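Local atomic coordinates of digeranylgeranylglycerophospholipid reductase (Sulfolobus acidocaldarius, PDB entry 3ATQ), a protein that reduces the double bonds of the geranylgeranyl chains in archaeal membrane lipid precursors, using one FAD per subunit, to give saturated phytanyl lipids. Residues A[10-15]-A[134-139]; A[49-54]-A[218-223]; A[75-80]-A[201-206]. All blocks are in the same frame, centred on the assembly; numbering follows the deposited sequence.

Contact 1: A[10-15]-A[134-139]; sequences LIIGGG and KGAVLF. With FDA (dihydroflavine-adenine dinucleotide), chain B.
Leu10 packs on Ala136 and Leu138, and Ile12 on Ala136, chiefly through methyl groups, where the first strand of a Rossmann-type dinucleotide-binding fold lies on a separate four-stranded mixed sheet. No hydrogen bond joins the two segments, and their strand axes pass 8.4 Å apart at 54°, evidence of packing between sheets and not of pairing within one.

The apolar contact centres on one methyl: Leu10 CD2 lies 3.6 Å from Ala136 CB and, more loosely, 4.4 Å from Leu138 CD2. The Leu10 side chain stands with CG anti to the backbone N (chi1 170°), and from there its CD2 branch reaches across to strand 132-140. Ile12 adds a marginal touch on Ala136 through CD1, while Ala123 of strand 121-129 borders both Ile12 and Leu138.

Contacts with the cofactor continue along the same chain. After the strand come Gly13, Gly14 and Gly15, with Gly15 as N-cap of the next helix, consistent with the GxGxxG motif; a CB on Gly13 or Gly15 would collide with the cofactor. Gly13 CA lies 3.3 Å from FDA O4B of the adenosine ribose, and Ile12 turns its second branch to the adenine, Ile12 CG2 standing 3.5 Å from FDA N1A.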
loop_
_atom_site.group_PDB
_atom_site.type_symbol
_atom_site.label_atom_id
_atom_site.label_comp_id
_atom_site.label_asym_id
_atom_site.label_seq_id
_atom_site.Cartn_x
_atom_site.Cartn_y
_atom_site.Cartn_z
ATOM N N LEU A 10 2.707 18.919 11.609
ATOM C CA LEU A 10 1.798 19.146 10.497
ATOM C C LEU A 10 1.696 17.858 9.701
ATOM O O LEU A 10 2.709 17.343 9.217
ATOM C CB LEU A 10 2.273 20.322 9.626
ATOM C CG LEU A 10 1.531 20.493 8.292
ATOM C CD1 LEU A 10 0.022 20.849 8.533
ATOM C CD2 LEU A 10 2.219 21.464 7.298
ATOM N N ILE A 11 0.481 17.324 9.621
ATOM C CA ILE A 11 0.192 16.117 8.821
ATOM C C ILE A 11 -0.504 16.565 7.540
ATOM O O ILE A 11 -1.569 17.221 7.580
ATOM C CB ILE A 11 -0.707 15.125 9.553
ATOM C CG1 ILE A 11 -0.126 14.759 10.929
ATOM C CG2 ILE A 11 -0.965 13.844 8.675
ATOM C CD1 ILE A 11 -1.143 14.011 11.828
ATOM N N ILE A 12 0.110 16.226 6.415
ATOM C CA ILE A 12 -0.428 16.618 5.094
ATOM C C ILE A 12 -1.078 15.405 4.445
ATOM O O ILE A 12 -0.396 14.485 3.999
ATOM C CB ILE A 12 0.664 17.228 4.193
ATOM C CG1 ILE A 12 1.417 18.338 4.966
ATOM C CG2 ILE A 12 0.063 17.688 2.817
ATOM C CD1 ILE A 12 2.658 18.836 4.234
ATOM N N GLY A 13 -2.401 15.418 4.424
ATOM C CA GLY A 13 -3.200 14.331 3.855
ATOM C C GLY A 13 -3.881 13.562 4.977
ATOM O O GLY A 13 -3.261 13.253 6.004
ATOM N N GLY A 14 -5.170 13.302 4.801
ATOM C CA GLY A 14 -5.956 12.628 5.822
ATOM C C GLY A 14 -6.591 11.323 5.376
ATOM O O GLY A 14 -7.713 11.020 5.779
ATOM N N GLY A 15 -5.896 10.561 4.517
ATOM C CA GLY A 15 -6.347 9.210 4.124
ATOM C C GLY A 15 -6.035 8.221 5.249
ATOM O O GLY A 15 -5.768 8.639 6.371
ATOM N N LYS A 134 10.638 22.609 7.729
ATOM C CA LYS A 134 10.197 23.365 8.899
ATOM C C LYS A 134 8.716 23.738 8.823
ATOM O O LYS A 134 8.252 24.528 9.628
ATOM C CB LYS A 134 11.046 24.627 9.080
ATOM C CG LYS A 134 12.529 24.323 9.354
ATOM C CD LYS A 134 13.245 25.501 9.989
ATOM C CE LYS A 134 14.544 25.054 10.649
ATOM N NZ LYS A 134 15.253 26.229 11.234
ATOM N N GLY A 135 7.995 23.153 7.878
ATOM C CA GLY A 135 6.540 23.404 7.735
ATOM C C GLY A 135 6.077 23.533 6.285
ATOM O O GLY A 135 6.697 22.968 5.376
ATOM N N ALA A 136 4.961 24.241 6.071
ATOM C CA ALA A 136 4.401 24.387 4.731
ATOM C C ALA A 136 3.651 25.699 4.577
ATOM O O ALA A 136 3.087 26.208 5.547
ATOM C CB ALA A 136 3.462 23.219 4.424
ATOM N N VAL A 137 3.633 26.226 3.350
ATOM C CA VAL A 137 2.679 27.262 2.991
ATOM C C VAL A 137 1.405 26.526 2.601
ATOM O O VAL A 137 1.452 25.591 1.790
ATOM C CB VAL A 137 3.198 28.127 1.809
ATOM C CG1 VAL A 137 2.132 29.141 1.351
ATOM C CG2 VAL A 137 4.473 28.858 2.225
ATOM N N LEU A 138 0.286 26.934 3.189
ATOM C CA LEU A 138 -0.989 26.272 2.949
ATOM C C LEU A 138 -1.911 27.225 2.220
ATOM O O LEU A 138 -1.792 28.444 2.372
ATOM C CB LEU A 138 -1.654 25.873 4.275
ATOM C CG LEU A 138 -0.798 25.032 5.240
ATOM C CD1 LEU A 138 -1.534 24.808 6.544
ATOM C CD2 LEU A 138 -0.407 23.681 4.579
ATOM N N PHE A 139 -2.812 26.666 1.425
ATOM C CA PHE A 139 -3.938 27.437 0.915
ATOM C C PHE A 139 -5.253 26.840 1.406
ATOM O O PHE A 139 -5.616 25.724 1.046
ATOM C CB PHE A 139 -3.908 27.563 -0.614
ATOM C CG PHE A 139 -5.002 28.450 -1.160
ATOM C CD1 PHE A 139 -4.921 29.840 -1.024
ATOM C CD2 PHE A 139 -6.119 27.900 -1.767
ATOM C CE1 PHE A 139 -5.938 30.673 -1.516
ATOM C CE2 PHE A 139 -7.139 28.716 -2.258
ATOM C CZ PHE A 139 -7.045 30.110 -2.126
HETATM P PA FDA B . -4.758 8.458 0.119
HETATM O O1A FDA B . -4.557 8.809 -1.341
HETATM O O2A FDA B . -5.954 7.664 0.537
HETATM O O5B FDA B . -4.807 9.869 0.880
HETATM C C5B FDA B . -3.976 10.982 0.529
HETATM C C4B FDA B . -4.725 12.261 0.899
HETATM O O4B FDA B . -3.845 13.375 0.760
HETATM C C3B FDA B . -5.919 12.533 -0.012
HETATM O O3B FDA B . -7.118 12.595 0.792
HETATM C C2B FDA B . -5.600 13.863 -0.706
HETATM O O2B FDA B . -6.755 14.715 -0.798
HETATM C C1B FDA B . -4.589 14.490 0.234
HETATM N N9A FDA B . -3.559 15.351 -0.377
HETATM C C8A FDA B . -2.705 15.019 -1.366
HETATM N N7A FDA B . -1.858 16.075 -1.565
HETATM C C5A FDA B . -2.192 17.039 -0.676
HETATM C C6A FDA B . -1.698 18.317 -0.410
HETATM N N6A FDA B . -0.672 18.818 -1.143
HETATM N N1A FDA B . -2.271 19.043 0.590
HETATM C C2A FDA B . -3.308 18.570 1.316
HETATM N N3A FDA B . -3.804 17.350 1.054
HETATM C C4A FDA B . -3.256 16.573 0.080
HETATM N N1 FDA B . -5.585 -1.262 -0.621
HETATM C C2 FDA B . -6.251 -2.084 0.212
HETATM O O2 FDA B . -5.825 -2.189 1.388
HETATM N N3 FDA B . -7.335 -2.798 -0.186
HETATM C C4 FDA B . -7.841 -2.752 -1.435
HETATM O O4 FDA B . -8.859 -3.416 -1.790
HETATM C C4X FDA B . -7.167 -1.871 -2.409
HETATM N N5 FDA B . -7.537 -1.749 -3.701
HETATM C C5X FDA B . -7.093 -0.722 -4.463
HETATM C C6 FDA B . -7.727 -0.429 -5.673
HETATM C C7 FDA B . -7.334 0.660 -6.453
HETATM C C7M FDA B . -8.085 0.940 -7.751
HETATM C C8 FDA B . -6.269 1.457 -6.017
HETATM C C8M FDA B . -5.820 2.676 -6.817
HETATM C C9 FDA B . -5.631 1.168 -4.787
HETATM C C9A FDA B . -6.026 0.076 -4.012
HETATM N N10 FDA B . -5.373 -0.229 -2.780
HETATM C C10 FDA B . -6.002 -1.110 -1.898
HETATM C "C1'" FDA B . -4.409 0.757 -2.240
HETATM C "C2'" FDA B . -5.031 1.700 -1.193
HETATM O "O2'" FDA B . -6.207 2.302 -1.741
HETATM C "C3'" FDA B . -4.011 2.785 -0.866
HETATM O "O3'" FDA B . -2.729 2.133 -0.705
HETATM C "C4'" FDA B . -4.313 3.562 0.421
HETATM O "O4'" FDA B . -5.643 4.079 0.412
HETATM C "C5'" FDA B . -3.302 4.719 0.546
HETATM O "O5'" FDA B . -3.632 5.532 1.680
HETATM P P FDA B . -2.932 6.965 1.892
HETATM O O1P FDA B . -3.469 7.635 3.119
HETATM O O2P FDA B . -1.440 6.744 1.722
HETATM O O3P FDA B . -3.349 7.815 0.560
#

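Contact 2: A[49-54]-A[218-223]; sequences GDAVSK and WYFPKG. With FDA (dihydroflavine-adenine dinucleotide), chain B; C14 (tetradecane), chain C.
Asp50 and Lys222 form the one salt bridge between the segments, with Lys222 NZ giving a hydrogen bond of 2.8 Å to Asp50 OD2. The ammonium approaches the anti lone pair, on the side away from OD1, and a bend at the last torsion of the lysine (chi4 -75°) turns NZ to the carboxylate. Glu71 and Glu96 also make salt bridges to this NZ, so three carboxylates share one buried ammonium, probably favouring its charged form.

The next polar layer is the flavin site, where Gly49, Asp50 and Ala51 are FAD-binding residues. Ala51 N donates to FDA O4 at 3.1 Å, and FDA N3 donates to Ala51 O at 2.7 Å and 176°, nearly straight. This opposed pair grips the pyrimidine edge of the isoalloxazine and would be expected to limit its rotation.

Packing lies beyond. The Phe220 ring presents its edge, near its plane, to Gly49 O, 3.6 Å from CD2, and to FDA O4; Ala51 CB comes obliquely to CE2 at 3.8 Å. One face of that ring is covered by Trp218 CD1, 3.4 Å above its centre. Trp218 CZ3 also lies 3.4 Å from tetradecane C08; indole and phenyl ring each border both alkane and flavin, and Trp218 NE1 is held by Asn228. A CB on Gly49 would clash with Phe220 and FDA O4.

Within this chain strand 51-53 edges the eight-stranded mixed sheet beside strand 87-97, and leads into helix 54-60, which Ser53 OG caps at the N of Ala55; strand 216-221 lies farther across, between strands 202-206 and 226-234.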
loop_
_atom_site.group_PDB
_atom_site.type_symbol
_atom_site.label_atom_id
_atom_site.label_comp_id
_atom_site.label_asym_id
_atom_site.label_seq_id
_atom_site.Cartn_x
_atom_site.Cartn_y
_atom_site.Cartn_z
ATOM N N GLY A 49 -10.312 -0.904 -3.822
ATOM C CA GLY A 49 -11.151 -2.106 -3.744
ATOM C C GLY A 49 -11.867 -2.172 -2.409
ATOM O O GLY A 49 -12.912 -2.858 -2.279
ATOM N N ASP A 50 -11.317 -1.449 -1.425
ATOM C CA ASP A 50 -11.920 -1.258 -0.098
ATOM C C ASP A 50 -11.810 -2.487 0.818
ATOM O O ASP A 50 -12.530 -2.566 1.819
ATOM C CB ASP A 50 -13.401 -0.835 -0.201
ATOM C CG ASP A 50 -13.598 0.562 -0.788
ATOM O OD1 ASP A 50 -12.661 1.384 -0.758
ATOM O OD2 ASP A 50 -14.735 0.837 -1.253
ATOM N N ALA A 51 -10.924 -3.430 0.483
ATOM C CA ALA A 51 -10.790 -4.677 1.257
ATOM C C ALA A 51 -9.603 -4.605 2.199
ATOM O O ALA A 51 -8.476 -4.377 1.745
ATOM C CB ALA A 51 -10.614 -5.873 0.310
ATOM N N VAL A 52 -9.844 -4.822 3.494
ATOM C CA VAL A 52 -8.761 -4.749 4.486
ATOM C C VAL A 52 -8.847 -5.937 5.448
ATOM O O VAL A 52 -9.904 -6.249 5.960
ATOM C CB VAL A 52 -8.730 -3.387 5.283
ATOM C CG1 VAL A 52 -7.437 -3.276 6.142
ATOM C CG2 VAL A 52 -8.805 -2.185 4.334
ATOM N N SER A 53 -7.708 -6.590 5.647
ATOM C CA SER A 53 -7.575 -7.738 6.541
ATOM C C SER A 53 -7.924 -7.346 7.968
ATOM O O SER A 53 -7.625 -6.236 8.396
ATOM C CB SER A 53 -6.117 -8.233 6.508
ATOM O OG SER A 53 -5.963 -9.428 7.239
ATOM N N LYS A 54 -8.547 -8.264 8.707
ATOM C CA LYS A 54 -8.775 -8.068 10.135
ATOM C C LYS A 54 -7.426 -8.077 10.855
ATOM O O LYS A 54 -7.246 -7.378 11.849
ATOM C CB LYS A 54 -9.697 -9.167 10.703
ATOM C CG LYS A 54 -10.223 -8.869 12.101
ATOM C CD LYS A 54 -11.170 -9.963 12.615
ATOM C CE LYS A 54 -10.463 -10.913 13.584
ATOM N NZ LYS A 54 -11.396 -11.942 14.133
ATOM N N TRP A 218 -10.302 -8.408 -10.042
ATOM C CA TRP A 218 -10.954 -8.753 -8.805
ATOM C C TRP A 218 -12.437 -8.509 -8.820
ATOM O O TRP A 218 -12.932 -7.725 -9.596
ATOM C CB TRP A 218 -10.321 -8.014 -7.613
ATOM C CG TRP A 218 -10.640 -6.558 -7.501
ATOM C CD1 TRP A 218 -11.763 -5.984 -6.938
ATOM C CD2 TRP A 218 -9.799 -5.480 -7.907
ATOM N NE1 TRP A 218 -11.670 -4.603 -7.005
ATOM C CE2 TRP A 218 -10.468 -4.273 -7.583
ATOM C CE3 TRP A 218 -8.539 -5.413 -8.502
ATOM C CZ2 TRP A 218 -9.917 -3.013 -7.848
ATOM C CZ3 TRP A 218 -7.988 -4.149 -8.766
ATOM C CH2 TRP A 218 -8.683 -2.976 -8.450
ATOM N N TYR A 219 -13.120 -9.200 -7.921
ATOM C CA TYR A 219 -14.557 -9.112 -7.760
ATOM C C TYR A 219 -14.751 -9.169 -6.234
ATOM O O TYR A 219 -14.680 -10.245 -5.641
ATOM C CB TYR A 219 -15.181 -10.310 -8.497
ATOM C CG TYR A 219 -16.688 -10.460 -8.446
ATOM C CD1 TYR A 219 -17.486 -10.052 -9.522
ATOM C CD2 TYR A 219 -17.309 -11.056 -7.355
ATOM C CE1 TYR A 219 -18.892 -10.221 -9.492
ATOM C CE2 TYR A 219 -18.697 -11.230 -7.316
ATOM C CZ TYR A 219 -19.475 -10.807 -8.382
ATOM O OH TYR A 219 -20.856 -10.990 -8.335
ATOM N N PHE A 220 -14.946 -8.001 -5.603
ATOM C CA PHE A 220 -15.024 -7.893 -4.135
ATOM C C PHE A 220 -16.464 -7.538 -3.739
ATOM O O PHE A 220 -16.856 -6.382 -3.858
ATOM C CB PHE A 220 -14.105 -6.793 -3.580
ATOM C CG PHE A 220 -12.606 -7.067 -3.721
ATOM C CD1 PHE A 220 -12.118 -8.299 -4.155
ATOM C CD2 PHE A 220 -11.690 -6.056 -3.381
ATOM C CE1 PHE A 220 -10.700 -8.536 -4.263
ATOM C CE2 PHE A 220 -10.291 -6.270 -3.482
ATOM C CZ PHE A 220 -9.799 -7.513 -3.917
ATOM N N PRO A 221 -17.244 -8.522 -3.269
ATOM C CA PRO A 221 -18.635 -8.225 -2.870
ATOM C C PRO A 221 -18.731 -7.266 -1.684
ATOM O O PRO A 221 -17.992 -7.403 -0.699
ATOM C CB PRO A 221 -19.198 -9.606 -2.496
ATOM C CG PRO A 221 -18.324 -10.585 -3.211
ATOM C CD PRO A 221 -16.943 -9.958 -3.161
ATOM N N LYS A 222 -19.621 -6.283 -1.800
ATOM C CA LYS A 222 -19.867 -5.310 -0.746
ATOM C C LYS A 222 -21.232 -5.539 -0.097
ATOM O O LYS A 222 -21.713 -4.713 0.669
ATOM C CB LYS A 222 -19.782 -3.893 -1.321
ATOM C CG LYS A 222 -18.352 -3.415 -1.575
ATOM C CD LYS A 222 -18.370 -2.049 -2.235
ATOM C CE LYS A 222 -17.039 -1.364 -2.092
ATOM N NZ LYS A 222 -16.895 -0.863 -0.697
ATOM N N GLY A 223 -21.840 -6.676 -0.409
ATOM C CA GLY A 223 -23.183 -7.018 0.062
ATOM C C GLY A 223 -23.679 -8.192 -0.744
ATOM O O GLY A 223 -22.920 -8.788 -1.511
HETATM P PA FDA B . -4.758 8.458 0.119
HETATM O O1A FDA B . -4.557 8.809 -1.341
HETATM O O2A FDA B . -5.954 7.664 0.537
HETATM O O5B FDA B . -4.807 9.869 0.880
HETATM C C5B FDA B . -3.976 10.982 0.529
HETATM C C4B FDA B . -4.725 12.261 0.899
HETATM O O4B FDA B . -3.845 13.375 0.760
HETATM C C3B FDA B . -5.919 12.533 -0.012
HETATM O O3B FDA B . -7.118 12.595 0.792
HETATM C C2B FDA B . -5.600 13.863 -0.706
HETATM O O2B FDA B . -6.755 14.715 -0.798
HETATM C C1B FDA B . -4.589 14.490 0.234
HETATM N N9A FDA B . -3.559 15.351 -0.377
HETATM C C8A FDA B . -2.705 15.019 -1.366
HETATM N N7A FDA B . -1.858 16.075 -1.565
HETATM C C5A FDA B . -2.192 17.039 -0.676
HETATM C C6A FDA B . -1.698 18.317 -0.410
HETATM N N6A FDA B . -0.672 18.818 -1.143
HETATM N N1A FDA B . -2.271 19.043 0.590
HETATM C C2A FDA B . -3.308 18.570 1.316
HETATM N N3A FDA B . -3.804 17.350 1.054
HETATM C C4A FDA B . -3.256 16.573 0.080
HETATM N N1 FDA B . -5.585 -1.262 -0.621
HETATM C C2 FDA B . -6.251 -2.084 0.212
HETATM O O2 FDA B . -5.825 -2.189 1.388
HETATM N N3 FDA B . -7.335 -2.798 -0.186
HETATM C C4 FDA B . -7.841 -2.752 -1.435
HETATM O O4 FDA B . -8.859 -3.416 -1.790
HETATM C C4X FDA B . -7.167 -1.871 -2.409
HETATM N N5 FDA B . -7.537 -1.749 -3.701
HETATM C C5X FDA B . -7.093 -0.722 -4.463
HETATM C C6 FDA B . -7.727 -0.429 -5.673
HETATM C C7 FDA B . -7.334 0.660 -6.453
HETATM C C7M FDA B . -8.085 0.940 -7.751
HETATM C C8 FDA B . -6.269 1.457 -6.017
HETATM C C8M FDA B . -5.820 2.676 -6.817
HETATM C C9 FDA B . -5.631 1.168 -4.787
HETATM C C9A FDA B . -6.026 0.076 -4.012
HETATM N N10 FDA B . -5.373 -0.229 -2.780
HETATM C C10 FDA B . -6.002 -1.110 -1.898
HETATM C "C1'" FDA B . -4.409 0.757 -2.240
HETATM C "C2'" FDA B . -5.031 1.700 -1.193
HETATM O "O2'" FDA B . -6.207 2.302 -1.741
HETATM C "C3'" FDA B . -4.011 2.785 -0.866
HETATM O "O3'" FDA B . -2.729 2.133 -0.705
HETATM C "C4'" FDA B . -4.313 3.562 0.421
HETATM O "O4'" FDA B . -5.643 4.079 0.412
HETATM C "C5'" FDA B . -3.302 4.719 0.546
HETATM O "O5'" FDA B . -3.632 5.532 1.680
HETATM P P FDA B . -2.932 6.965 1.892
HETATM O O1P FDA B . -3.469 7.635 3.119
HETATM O O2P FDA B . -1.440 6.744 1.722
HETATM O O3P FDA B . -3.349 7.815 0.560
HETATM C C01 C14 C . -7.120 -8.065 1.373
HETATM C C02 C14 C . -6.317 -7.030 0.607
HETATM C C03 C14 C . -6.211 -7.387 -0.870
HETATM C C04 C14 C . -6.830 -6.300 -1.733
HETATM C C05 C14 C . -5.807 -5.583 -2.595
HETATM C C06 C14 C . -6.463 -5.015 -3.849
HETATM C C07 C14 C . -5.492 -4.101 -4.598
HETATM C C08 C14 C . -5.879 -3.888 -6.057
HETATM C C09 C14 C . -4.678 -3.568 -6.954
HETATM C C10 C14 C . -4.010 -4.835 -7.478
HETATM C C11 C14 C . -2.700 -4.556 -8.202
HETATM C C12 C14 C . -1.493 -5.212 -7.519
HETATM C C13 C14 C . -1.081 -6.537 -8.156
HETATM C C14 C14 C . 0.423 -6.719 -8.236
#

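Contact 3: A[75-80]-A[201-206]; sequences NGIKLY and DYLRIF
Lys78 N donates to Leu203 O at 2.8 Å, and the same carbonyl oxygen receives a CA-H...O contact from Ile77 CA. Ile205 O is gripped likewise, by Tyr80 N at 2.9 Å and by Leu79 CA. Leu203 N and Ile205 N answer by donating to Gly76 O and Lys78 O, and Asn75 N reaches Asp201 O at one end. CA atoms face each other from Ile77-Leu203 to Tyr80-Phe206 at under 5 Å, and the N-to-C directions of segments 75-80 and 202-206 differ by 22°: strands 70-80 and 202-206 are parallel neighbours inside the eight-stranded mixed sheet, flanked by strands 87-97 and 216-221.

On the face holding Ile77, Leu79, Leu203 and Ile205 the side-chain contacts are apolar. Ile205 divides its branches: CG2 meets Leu79 CD1 at 3.6 Å and CD1 meets Ile77 CG2 at 3.9 Å. Leu203 comes close to the bound tetradecane.

The other face carries the aromatic rings. Tyr80 and Phe206 both hold CG anti to the carbonyl carbon (chi1 -67° for Tyr80), which sends the rings the same way, side by side, with planes 39° apart and Phe206 CE1 3.5 Å above the centre of the tyrosine ring. With an alanine in place of Tyr80, Phe206 would probably lose the ring face under its CE1, and a gap is likely to open beside Arg204 CD. The Tyr202 ring has Gly76 N over one face and Lys78 CE over the other; a CB on Gly76 would clash with Tyr202 CE1. Lys78 NZ pairs with Asp199, and Tyr202 OH bonds to Asn91.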
loop_
_atom_site.group_PDB
_atom_site.type_symbol
_atom_site.label_atom_id
_atom_site.label_comp_id
_atom_site.label_asym_id
_atom_site.label_seq_id
_atom_site.Cartn_x
_atom_site.Cartn_y
_atom_site.Cartn_z
ATOM N N ASN A 75 -14.700 -13.541 4.763
ATOM C CA ASN A 75 -14.229 -14.768 5.402
ATOM C C ASN A 75 -13.098 -15.459 4.631
ATOM O O ASN A 75 -12.501 -16.425 5.121
ATOM C CB ASN A 75 -15.416 -15.728 5.632
ATOM C CG ASN A 75 -16.325 -15.261 6.755
ATOM O OD1 ASN A 75 -17.552 -15.305 6.645
ATOM N ND2 ASN A 75 -15.724 -14.806 7.844
ATOM N N GLY A 76 -12.794 -14.948 3.436
ATOM C CA GLY A 76 -11.661 -15.435 2.653
ATOM C C GLY A 76 -11.645 -14.983 1.204
ATOM O O GLY A 76 -12.395 -14.081 0.803
ATOM N N ILE A 77 -10.793 -15.635 0.416
ATOM C CA ILE A 77 -10.558 -15.263 -0.977
ATOM C C ILE A 77 -10.538 -16.513 -1.830
ATOM O O ILE A 77 -9.973 -17.542 -1.433
ATOM C CB ILE A 77 -9.188 -14.526 -1.176
ATOM C CG1 ILE A 77 -9.135 -13.216 -0.391
ATOM C CG2 ILE A 77 -8.944 -14.198 -2.645
ATOM C CD1 ILE A 77 -8.666 -13.348 1.042
ATOM N N LYS A 78 -11.153 -16.415 -2.999
ATOM C CA LYS A 78 -11.079 -17.458 -4.005
ATOM C C LYS A 78 -10.149 -16.985 -5.114
ATOM O O LYS A 78 -10.432 -15.994 -5.786
ATOM C CB LYS A 78 -12.473 -17.781 -4.528
ATOM C CG LYS A 78 -13.404 -18.191 -3.387
ATOM C CD LYS A 78 -14.505 -19.106 -3.830
ATOM C CE LYS A 78 -14.995 -19.958 -2.651
ATOM N NZ LYS A 78 -16.347 -20.503 -2.933
ATOM N N LEU A 79 -9.029 -17.687 -5.258
ATOM C CA LEU A 79 -8.038 -17.415 -6.289
ATOM C C LEU A 79 -8.232 -18.322 -7.512
ATOM O O LEU A 79 -8.201 -19.563 -7.395
ATOM C CB LEU A 79 -6.641 -17.633 -5.711
ATOM C CG LEU A 79 -5.462 -17.144 -6.541
ATOM C CD1 LEU A 79 -5.489 -15.618 -6.577
ATOM C CD2 LEU A 79 -4.161 -17.629 -5.923
ATOM N N TYR A 80 -8.412 -17.702 -8.675
ATOM C CA TYR A 80 -8.682 -18.418 -9.927
ATOM C C TYR A 80 -7.462 -18.424 -10.836
ATOM O O TYR A 80 -6.863 -17.362 -11.080
ATOM C CB TYR A 80 -9.799 -17.733 -10.695
ATOM C CG TYR A 80 -11.144 -17.804 -10.034
ATOM C CD1 TYR A 80 -12.171 -18.552 -10.600
ATOM C CD2 TYR A 80 -11.400 -17.122 -8.840
ATOM C CE1 TYR A 80 -13.432 -18.627 -9.994
ATOM C CE2 TYR A 80 -12.657 -17.186 -8.227
ATOM C CZ TYR A 80 -13.661 -17.943 -8.812
ATOM O OH TYR A 80 -14.906 -18.022 -8.230
ATOM N N ASP A 201 -19.432 -13.637 0.940
ATOM C CA ASP A 201 -18.405 -13.376 1.954
ATOM C C ASP A 201 -16.981 -13.698 1.479
ATOM O O ASP A 201 -16.028 -13.617 2.265
ATOM C CB ASP A 201 -18.712 -14.125 3.259
ATOM C CG ASP A 201 -18.855 -15.633 3.068
ATOM O OD1 ASP A 201 -19.285 -16.084 1.980
ATOM O OD2 ASP A 201 -18.552 -16.368 4.037
ATOM N N TYR A 202 -16.834 -14.071 0.206
ATOM C CA TYR A 202 -15.506 -14.358 -0.349
ATOM C C TYR A 202 -15.131 -13.371 -1.446
ATOM O O TYR A 202 -15.920 -13.146 -2.371
ATOM C CB TYR A 202 -15.412 -15.789 -0.891
ATOM C CG TYR A 202 -15.227 -16.797 0.227
ATOM C CD1 TYR A 202 -13.976 -17.363 0.475
ATOM C CD2 TYR A 202 -16.285 -17.127 1.071
ATOM C CE1 TYR A 202 -13.791 -18.256 1.517
ATOM C CE2 TYR A 202 -16.110 -18.023 2.120
ATOM C CZ TYR A 202 -14.852 -18.573 2.333
ATOM O OH TYR A 202 -14.665 -19.454 3.365
ATOM N N LEU A 203 -13.924 -12.813 -1.341
ATOM C CA LEU A 203 -13.373 -11.990 -2.422
ATOM C C LEU A 203 -12.971 -12.965 -3.510
ATOM O O LEU A 203 -12.703 -14.136 -3.225
ATOM C CB LEU A 203 -12.121 -11.210 -1.958
ATOM C CG LEU A 203 -12.223 -10.341 -0.698
ATOM C CD1 LEU A 203 -10.911 -9.631 -0.427
ATOM C CD2 LEU A 203 -13.374 -9.316 -0.804
ATOM N N ARG A 204 -12.960 -12.488 -4.750
ATOM C CA ARG A 204 -12.516 -13.283 -5.877
ATOM C C ARG A 204 -11.359 -12.552 -6.539
ATOM O O ARG A 204 -11.438 -11.351 -6.855
ATOM C CB ARG A 204 -13.648 -13.508 -6.885
ATOM C CG ARG A 204 -14.918 -14.134 -6.292
ATOM C CD ARG A 204 -15.949 -14.381 -7.364
ATOM N NE ARG A 204 -17.271 -14.587 -6.783
ATOM C CZ ARG A 204 -18.406 -14.602 -7.474
ATOM N NH1 ARG A 204 -18.399 -14.417 -8.792
ATOM N NH2 ARG A 204 -19.558 -14.798 -6.842
ATOM N N ILE A 205 -10.271 -13.272 -6.723
ATOM C CA ILE A 205 -9.132 -12.733 -7.446
ATOM C C ILE A 205 -8.832 -13.647 -8.643
ATOM O O ILE A 205 -8.683 -14.858 -8.476
ATOM C CB ILE A 205 -7.914 -12.561 -6.510
ATOM C CG1 ILE A 205 -8.222 -11.451 -5.480
ATOM C CG2 ILE A 205 -6.641 -12.253 -7.317
ATOM C CD1 ILE A 205 -7.154 -11.212 -4.423
ATOM N N PHE A 206 -8.751 -13.049 -9.837
ATOM C CA PHE A 206 -8.471 -13.786 -11.069
ATOM C C PHE A 206 -7.091 -13.420 -11.635
ATOM O O PHE A 206 -6.803 -12.259 -11.978
ATOM C CB PHE A 206 -9.544 -13.507 -12.116
ATOM C CG PHE A 206 -10.946 -13.595 -11.593
ATOM C CD1 PHE A 206 -11.665 -14.793 -11.671
ATOM C CD2 PHE A 206 -11.567 -12.473 -11.049
ATOM C CE1 PHE A 206 -12.974 -14.873 -11.184
ATOM C CE2 PHE A 206 -12.883 -12.535 -10.577
ATOM C CZ PHE A 206 -13.589 -13.741 -10.641
#

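Contacts 1 and 2 are buried, whereas contact 3 is only partly so. Contacts 2 and 3 belong to the same eight-stranded sheet, with centres about 9 Å apart; they touch where Tyr219 N probably hydrogen-bonds to Arg204 O and Phe220 packs on Leu203. Contact 1 lies in the nucleotide-binding part, its centre about 38 Å from that of contact 3, yet it shares the extended cofactor with contact 2: adenosine end at one, flavin ring at the other. The chemistry follows position. Methyl packing joins two sheets in contact 1, aromatic rings border the flavin in contact 2, with a buried salt bridge farther out, and main-chain bonds join adjacent strands in contact 3.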